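Local coordinates for protein ABC transporter (Caldanaerobius, PDB 4G68) that probably captures xylo-oligosaccharides outside the cell as the solute-binding component of an ABC transporter for xylan utilisation, at residues A[234-238]-A[239-243]. Numbering follows the deposited sequence.
Sequences IALRE and GGVQL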
ATOM      1  N   ILE A 234       4.203 -13.183   3.848  1.00  5.36           N
ATOM      2  CA  ILE A 234       4.632 -14.507   4.327  1.00  5.62           C
ATOM      3  C   ILE A 234       5.739 -15.043   3.351  1.00  5.86           C
ATOM      4  O   ILE A 234       6.763 -15.671   3.785  1.00  5.71           O
ATOM      5  CB  ILE A 234       3.423 -15.453   4.385  1.00  5.12           C
ATOM      6  CG1 ILE A 234       2.451 -15.034   5.505  1.00  5.59           C
ATOM      7  CG2 ILE A 234       3.874 -16.880   4.715  1.00  5.68           C
ATOM      8  CD1 ILE A 234       1.133 -15.806   5.412  1.00  5.33           C
ATOM      9  N   ALA A 235       5.547 -14.853   2.036  1.00  5.58           N
ATOM     10  CA  ALA A 235       6.588 -15.261   1.069  1.00  5.61           C
ATOM     11  C   ALA A 235       7.911 -14.539   1.297  1.00  6.36           C
ATOM     12  O   ALA A 235       8.985 -15.106   1.067  1.00  6.95           O
ATOM     13  CB  ALA A 235       6.136 -14.989  -0.373  1.00  5.46           C
ATOM     14  N   LEU A 236       7.860 -13.283   1.711  1.00  6.51           N
ATOM     15  CA  LEU A 236       9.045 -12.527   2.018  1.00  6.87           C
ATOM     16  C   LEU A 236       9.788 -13.097   3.254  1.00  6.78           C
ATOM     17  O   LEU A 236      10.986 -13.310   3.232  1.00  5.76           O
ATOM     18  CB  LEU A 236       8.651 -11.060   2.209  1.00  8.40           C
ATOM     19  CG  LEU A 236       9.796 -10.059   2.519  1.00  9.38           C
ATOM     20  CD1 LEU A 236      10.742 -10.029   1.388  1.00 11.80           C
ATOM     21  CD2 LEU A 236       9.206  -8.687   2.760  1.00 11.28           C
ATOM     22  N   ARG A 237       9.033 -13.488   4.280  1.00  6.20           N
ATOM     23  CA  ARG A 237       9.610 -14.137   5.448  1.00  6.96           C
ATOM     24  C   ARG A 237      10.150 -15.540   5.133  1.00  8.05           C
ATOM     25  O   ARG A 237      11.200 -15.908   5.680  1.00  8.52           O
ATOM     26  CB  ARG A 237       8.544 -14.302   6.569  1.00  6.84           C
ATOM     27  CG  ARG A 237       8.171 -12.961   7.179  1.00  6.09           C
ATOM     28  CD  ARG A 237       9.207 -12.380   8.129  1.00  6.24           C
ATOM     29  NE  ARG A 237       8.688 -11.170   8.807  1.00  5.81           N
ATOM     30  CZ  ARG A 237       8.962  -9.929   8.446  1.00  5.95           C
ATOM     31  NH1 ARG A 237       9.822  -9.737   7.428  1.00  6.67           N
ATOM     32  NH2 ARG A 237       8.465  -8.904   9.129  1.00  5.66           N
ATOM     33  N   GLU A 238       9.435 -16.299   4.268  1.00  8.19           N
ATOM     34  CA  GLU A 238       9.879 -17.648   3.892  1.00  8.91           C
ATOM     35  C   GLU A 238      11.149 -17.641   3.044  1.00  8.65           C
ATOM     36  O   GLU A 238      12.104 -18.440   3.281  1.00  8.09           O
ATOM     37  CB  GLU A 238       8.774 -18.366   3.148  1.00  9.79           C
ATOM     38  CG  GLU A 238       7.546 -18.757   4.002  1.00 11.75           C
ATOM     39  CD  GLU A 238       7.828 -19.920   4.987  1.00 15.15           C
ATOM     40  OE1 GLU A 238       9.003 -20.123   5.369  1.00 14.07           O
ATOM     41  OE2 GLU A 238       6.864 -20.632   5.381  1.00 14.11           O
ATOM     42  N   GLY A 239      11.153 -16.752   2.054  1.00  8.59           N
ATOM     43  CA  GLY A 239      12.111 -16.823   0.963  1.00  9.30           C
ATOM     44  C   GLY A 239      13.163 -15.754   0.945  1.00  8.88           C
ATOM     45  O   GLY A 239      14.213 -15.950   0.331  1.00  9.27           O
ATOM     46  N   GLY A 240      12.921 -14.679   1.675  1.00  9.01           N
ATOM     47  CA  GLY A 240      13.743 -13.462   1.601  1.00  9.03           C
ATOM     48  C   GLY A 240      13.541 -12.561   0.389  1.00  8.95           C
ATOM     49  O   GLY A 240      13.029 -12.979  -0.619  1.00  9.36           O
ATOM     50  N   VAL A 241      14.047 -11.329   0.471  1.00 10.18           N
ATOM     51  CA  VAL A 241      13.748 -10.308  -0.581  1.00  9.73           C
ATOM     52  C   VAL A 241      14.370 -10.678  -1.919  1.00  9.89           C
ATOM     53  O   VAL A 241      13.743 -10.494  -2.948  1.00  8.61           O
ATOM     54  CB  VAL A 241      14.120  -8.855  -0.160  1.00 11.42           C
ATOM     55  CG1 VAL A 241      15.633  -8.671  -0.149  1.00 10.32           C
ATOM     56  CG2 VAL A 241      13.525  -7.869  -1.182  1.00 12.63           C
ATOM     57  N   GLN A 242      15.571 -11.236  -1.918  1.00  9.54           N
ATOM     58  CA  GLN A 242      16.206 -11.553  -3.228  1.00 11.71           C
ATOM     59  C   GLN A 242      15.349 -12.561  -4.038  1.00 10.99           C
ATOM     60  O   GLN A 242      15.177 -12.415  -5.236  1.00  8.00           O
ATOM     61  CB  GLN A 242      17.651 -12.099  -3.046  1.00 14.12           C
ATOM     62  CG  GLN A 242      18.397 -12.200  -4.393  1.00 16.26           C
ATOM     63  CD  GLN A 242      18.505 -10.852  -5.062  1.00 18.65           C
ATOM     64  OE1 GLN A 242      19.093  -9.895  -4.517  1.00 21.06           O
ATOM     65  NE2 GLN A 242      17.891 -10.737  -6.218  1.00 18.12           N
ATOM     66  N   LEU A 243      14.855 -13.601  -3.375  1.00  9.18           N
ATOM     67  CA  LEU A 243      14.063 -14.627  -4.094  1.00  7.93           C
ATOM     68  C   LEU A 243      12.739 -14.075  -4.637  1.00  7.47           C
ATOM     69  O   LEU A 243      12.349 -14.368  -5.801  1.00  6.59           O
ATOM     70  CB  LEU A 243      13.729 -15.804  -3.166  1.00  8.18           C
ATOM     71  CG  LEU A 243      12.830 -16.862  -3.813  1.00  8.06           C
ATOM     72  CD1 LEU A 243      13.485 -17.498  -5.099  1.00  8.59           C
ATOM     73  CD2 LEU A 243      12.536 -17.987  -2.799  1.00  8.24           C
TER
HETATM   74  O   HOH W   1      10.766 -14.610  -1.008  1.00  8.83           O
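L236 sets its CG trans to the backbone N (chi1 -179°), and the next torsion brings CD1 back toward V241, although the CB of L236 sets out pointing away from it. The methyl CD1 lies 3.6 Å from V241 CA. The two residues flank a tight glycine link between two helices of the solute-binding fold, where helix 225-239 ends and helix 241-248 begins. CD1 comes alongside the V241 backbone and reaches V241 CB at 3.9 Å, an apolar contact between the last turn of one helix and the first residue of the next.

The backbone evidence places the turn at G240, whose positive phi (76°) breaks the helical path and which also sits at the N-cap of the second helix. G239 N still bonds to A235 O at 2.9 Å, continuing the i to i+4 pattern. G240 N repeats it with L236 O at 2.8 Å, a somewhat more bent bond (N-H...O 136°) than that of G239.

On the first helix, the R237 guanidinium bonds to the carbonyl oxygens of F326, P327 and E338, and E238 OE2 makes a salt bridge to K265. A water bridges the two arms, donating to A235 O and to G240 O, each 2.8 Å from the water oxygen.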